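Local structure of serine-rich secreted cell wall anchored (LPXTG-motif ) protein (Lactobacillus reuteri ATCC 53608, 5NXK) at residues T212-G217 / K242-V247; H274-T279 / T300-E305. The protein is a cell-wall-anchored, serine-rich adhesin whose beta-solenoid region probably helps the bacterium attach in the gut. All coordinates share one frame; numbering follows the deposited sequence.

Contact 1: residues T212-G217 / K242-V247; sequences TMENIG and KMSAKV
One face of the E214 carboxylate is covered at OE2 by methylenes of the K242 chain, with K242 CD 4.1 Å from E214 OE2 and K242 CB beside it. The lysine ammonium is elsewhere: K242 NZ stays 6.2 Å from E214 OE2, and any attraction is probably weak at this open surface. The N215 amide turns from the partner segment: ND2 gives hydrogen bonds to D187 and to the carbonyl of L179, while OD1 accepts one from the N181 backbone N-H, a double use that suits a buried asparagine. The two segments pair in parallel as neighbouring coils of the beta-solenoid, as in the pectate lyase-like folds, with T212, M213 and E214 beside K242, M243 and S244. M213 and M243 extend side by side into the interior, where M213 CE touches M243 SD at 3.4 Å; flexible, unbranched and apolar, methionine fills such a stack well. Further along, N215 N donates to S244 O over 3.0 Å, from above the carbonyl plane. S244 OG sits between its own backbone N and carbonyl carbon (chi1 64°), which brings it under I216: I216 N reaches it in a weak bond of 3.2 Å, and I216 CB rests 3.3 Å from it.

Contact 2: residues H274-T279 / T300-E305; sequences HLEVIT and TLIKQE
Q304 leaves the end of its strand and reaches across to E276 and I278. Its CB passes 3.9 Å from V277 O, close to where Q304 N bonds to that same carbonyl. CG, set beside the backbone N (chi1 -58°), comes 3.4 Å from E276 OE2, and from here the chain runs extended. The amide then divides its work: OE1 lies 3.9 Å from I278 CG1, while NE2 donates to E276 OE2 at 2.6 Å in a nearly straight bond (171°). The carboxylate oxygen sits in the amide plane but is met on its anti side, the two planes being 61° apart. Glutamine suits the place because it can give an N-H to the glutamate without bringing in a second charge.

H274 to V277 pair in parallel with T300 to K303, joining the last two coils of the beta-solenoid. On the same face as E276 the H274 ring slants against I302, whose CD1 is 3.5 Å from H274 NE2; on the other, L275 is buried and L301 lies side by side with it over the exposed end of the stack, both touching F283. K303 NZ reaches over the turn to I278 O at 3.1 Å and to Q304 O at 2.8 Å. Those two carbonyl oxygens are 3.1 Å apart, so the ammonium probably offsets their mutual repulsion and ties the departing chain to the preceding coil.

Contact 1 and contact 2 come in series along the chain, and their centres are about 9 Å apart. Each joins successive coils of the solenoid through one parallel sheet of ten strands. Strands 210-214, 240-244, 272-277 and 298-303 follow one another there in chain order, 298-303 being an edge strand of the sheet. Contact 1 thus lies further inside the stack, while contact 2 lies nearer the C-terminal end. The middle pair of strands connects them, and at the turn K246 O probably accepts hydrogen bonds from both I278 N and T279 N. I216 CD1 packs on Q304 NE2, bridging the outer surface. Repeated coil upon coil, such pairing builds the solenoid of this adhesin.

Contact 1: residues T212-G217 / K242-V247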
# COMPACT_ATOMS: atom_id res chain seq x y z
N THR A 212 -12.84 1.41 -1.84
CA THR A 212 -13.46 2.58 -1.24
C THR A 212 -12.42 3.36 -0.43
O THR A 212 -11.82 2.83 0.52
CB THR A 212 -14.64 2.18 -0.33
OG1 THR A 212 -15.59 1.42 -1.09
CG2 THR A 212 -15.32 3.40 0.23
N MET A 213 -12.20 4.61 -0.82
CA MET A 213 -11.29 5.51 -0.12
C MET A 213 -11.95 6.88 -0.02
O MET A 213 -11.60 7.82 -0.74
CB MET A 213 -9.92 5.57 -0.82
CG MET A 213 -9.37 4.21 -1.20
SD MET A 213 -7.56 4.16 -1.45
CE MET A 213 -7.47 5.11 -2.95
N GLU A 214 -12.92 6.97 0.88
CA GLU A 214 -13.72 8.17 1.05
C GLU A 214 -13.11 9.01 2.16
O GLU A 214 -13.53 8.92 3.31
CB GLU A 214 -15.16 7.79 1.36
CG GLU A 214 -15.86 7.19 0.14
CD GLU A 214 -17.29 6.76 0.43
OE1 GLU A 214 -17.51 6.03 1.42
OE2 GLU A 214 -18.18 7.13 -0.36
N ASN A 215 -12.13 9.83 1.81
CA ASN A 215 -11.27 10.47 2.79
C ASN A 215 -11.19 11.97 2.60
O ASN A 215 -10.19 12.61 2.93
CB ASN A 215 -9.88 9.84 2.71
CG ASN A 215 -9.90 8.38 3.14
OD1 ASN A 215 -10.48 8.04 4.17
ND2 ASN A 215 -9.26 7.50 2.36
N ILE A 216 -12.28 12.53 2.09
CA ILE A 216 -12.37 13.94 1.76
C ILE A 216 -12.18 14.83 3.01
O ILE A 216 -11.80 15.99 2.90
CB ILE A 216 -13.72 14.24 1.05
CG1 ILE A 216 -13.69 15.61 0.36
CG2 ILE A 216 -14.89 14.12 2.02
CD1 ILE A 216 -14.66 15.69 -0.79
N GLY A 217 -12.44 14.28 4.19
CA GLY A 217 -12.21 15.01 5.43
C GLY A 217 -10.73 15.16 5.79
O GLY A 217 -10.37 15.95 6.66
N LYS A 242 -15.07 4.01 -5.24
CA LYS A 242 -15.59 5.23 -4.65
C LYS A 242 -14.46 5.92 -3.92
O LYS A 242 -13.92 5.35 -2.97
CB LYS A 242 -16.72 4.97 -3.63
CG LYS A 242 -17.99 4.34 -4.14
CD LYS A 242 -18.88 4.07 -2.92
CE LYS A 242 -20.36 4.06 -3.26
NZ LYS A 242 -20.77 2.80 -3.91
N MET A 243 -14.08 7.11 -4.36
CA MET A 243 -13.00 7.83 -3.70
C MET A 243 -13.31 9.31 -3.54
O MET A 243 -13.94 9.93 -4.40
CB MET A 243 -11.67 7.65 -4.45
CG MET A 243 -11.31 6.20 -4.78
SD MET A 243 -9.63 5.99 -5.43
CE MET A 243 -9.66 6.98 -6.90
N SER A 244 -12.81 9.88 -2.45
CA SER A 244 -12.90 11.32 -2.26
C SER A 244 -11.66 11.82 -1.53
O SER A 244 -11.10 11.12 -0.69
CB SER A 244 -14.16 11.71 -1.50
OG SER A 244 -14.14 11.17 -0.19
N ALA A 245 -11.23 13.04 -1.86
CA ALA A 245 -10.03 13.65 -1.28
C ALA A 245 -10.18 15.15 -1.38
O ALA A 245 -11.04 15.62 -2.12
CB ALA A 245 -8.77 13.18 -1.99
N LYS A 246 -9.36 15.92 -0.66
CA LYS A 246 -9.49 17.38 -0.72
C LYS A 246 -9.06 17.92 -2.08
O LYS A 246 -9.73 18.79 -2.64
CB LYS A 246 -8.68 18.05 0.39
CG LYS A 246 -9.10 17.69 1.80
CD LYS A 246 -8.16 18.33 2.82
CE LYS A 246 -8.53 17.97 4.24
NZ LYS A 246 -7.51 18.45 5.22
N VAL A 247 -7.95 17.42 -2.61
CA VAL A 247 -7.36 18.03 -3.81
C VAL A 247 -7.59 17.22 -5.08
O VAL A 247 -8.36 17.64 -5.94
CB VAL A 247 -5.86 18.27 -3.63
CG1 VAL A 247 -5.33 19.11 -4.78
CG2 VAL A 247 -5.58 18.99 -2.30

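Contact 2: residues H274-T279 / T300-E305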
# COMPACT_ATOMS: atom_id res chain seq x y z
N HIS A 274 -16.99 6.52 -8.84
CA HIS A 274 -17.51 7.75 -8.29
C HIS A 274 -16.40 8.47 -7.56
O HIS A 274 -15.80 7.95 -6.61
CB HIS A 274 -18.69 7.48 -7.35
CG HIS A 274 -19.34 8.72 -6.85
ND1 HIS A 274 -18.76 9.54 -5.90
CD2 HIS A 274 -20.52 9.31 -7.18
CE1 HIS A 274 -19.56 10.56 -5.65
NE2 HIS A 274 -20.63 10.45 -6.42
N LEU A 275 -16.10 9.69 -8.02
CA LEU A 275 -14.93 10.41 -7.53
C LEU A 275 -15.33 11.81 -7.13
O LEU A 275 -16.11 12.46 -7.84
CB LEU A 275 -13.85 10.48 -8.61
CG LEU A 275 -13.39 9.16 -9.24
CD1 LEU A 275 -12.38 9.46 -10.33
CD2 LEU A 275 -12.82 8.21 -8.20
N GLU A 276 -14.78 12.29 -6.02
CA GLU A 276 -15.13 13.62 -5.54
C GLU A 276 -13.91 14.33 -4.98
O GLU A 276 -13.13 13.73 -4.25
CB GLU A 276 -16.23 13.54 -4.48
CG GLU A 276 -16.68 14.91 -3.98
CD GLU A 276 -18.00 14.85 -3.22
OE1 GLU A 276 -18.70 13.82 -3.30
OE2 GLU A 276 -18.32 15.85 -2.54
N VAL A 277 -13.72 15.60 -5.33
CA VAL A 277 -12.66 16.43 -4.73
C VAL A 277 -13.21 17.80 -4.34
O VAL A 277 -14.35 18.12 -4.67
CB VAL A 277 -11.45 16.63 -5.68
CG1 VAL A 277 -10.77 15.28 -6.03
CG2 VAL A 277 -11.87 17.38 -6.94
N ILE A 278 -12.39 18.62 -3.70
CA ILE A 278 -12.82 19.96 -3.33
C ILE A 278 -12.12 21.03 -4.17
O ILE A 278 -12.79 21.81 -4.84
CB ILE A 278 -12.57 20.25 -1.83
CG1 ILE A 278 -13.23 19.18 -0.96
CG2 ILE A 278 -13.11 21.63 -1.45
CD1 ILE A 278 -13.06 19.43 0.53
N THR A 279 -10.79 21.05 -4.16
CA THR A 279 -10.07 22.17 -4.77
C THR A 279 -9.26 21.82 -6.02
O THR A 279 -8.82 22.72 -6.74
CB THR A 279 -9.10 22.85 -3.76
OG1 THR A 279 -8.13 21.90 -3.31
CG2 THR A 279 -9.86 23.41 -2.55
N THR A 300 -18.75 9.11 -12.48
CA THR A 300 -19.20 10.40 -12.03
C THR A 300 -18.04 11.09 -11.35
O THR A 300 -17.47 10.55 -10.40
CB THR A 300 -20.38 10.27 -11.07
OG1 THR A 300 -21.46 9.64 -11.76
CG2 THR A 300 -20.83 11.64 -10.56
N LEU A 301 -17.66 12.27 -11.85
CA LEU A 301 -16.55 13.03 -11.29
C LEU A 301 -17.04 14.37 -10.76
O LEU A 301 -17.58 15.18 -11.50
CB LEU A 301 -15.45 13.26 -12.34
CG LEU A 301 -14.37 12.19 -12.55
CD1 LEU A 301 -15.00 10.86 -12.92
CD2 LEU A 301 -13.36 12.62 -13.62
N ILE A 302 -16.85 14.60 -9.46
CA ILE A 302 -17.42 15.76 -8.80
C ILE A 302 -16.33 16.64 -8.20
O ILE A 302 -15.35 16.16 -7.65
CB ILE A 302 -18.42 15.32 -7.70
CG1 ILE A 302 -19.62 14.62 -8.34
CG2 ILE A 302 -18.90 16.52 -6.87
CD1 ILE A 302 -20.44 13.81 -7.36
N LYS A 303 -16.51 17.95 -8.34
CA LYS A 303 -15.71 18.93 -7.63
C LYS A 303 -16.63 19.83 -6.80
O LYS A 303 -17.55 20.44 -7.35
CB LYS A 303 -14.89 19.77 -8.61
CG LYS A 303 -13.98 20.80 -7.95
CD LYS A 303 -13.66 21.94 -8.92
CE LYS A 303 -12.95 23.09 -8.22
NZ LYS A 303 -13.72 23.69 -7.08
N GLN A 304 -16.41 19.91 -5.50
CA GLN A 304 -17.22 20.79 -4.67
C GLN A 304 -16.83 22.23 -4.99
O GLN A 304 -15.73 22.47 -5.47
CB GLN A 304 -17.02 20.52 -3.19
CG GLN A 304 -17.35 19.11 -2.79
CD GLN A 304 -17.29 18.90 -1.29
OE1 GLN A 304 -17.01 19.84 -0.53
NE2 GLN A 304 -17.50 17.67 -0.86
N GLU A 305 -17.74 23.17 -4.74
CA GLU A 305 -17.43 24.59 -4.93
C GLU A 305 -16.10 25.02 -4.30
O GLU A 305 -15.33 25.74 -4.92
CB GLU A 305 -18.56 25.47 -4.37
CG GLU A 305 -18.39 26.94 -4.70
CD GLU A 305 -19.48 27.80 -4.08
OE1 GLU A 305 -19.44 28.01 -2.85
OE2 GLU A 305 -20.37 28.25 -4.82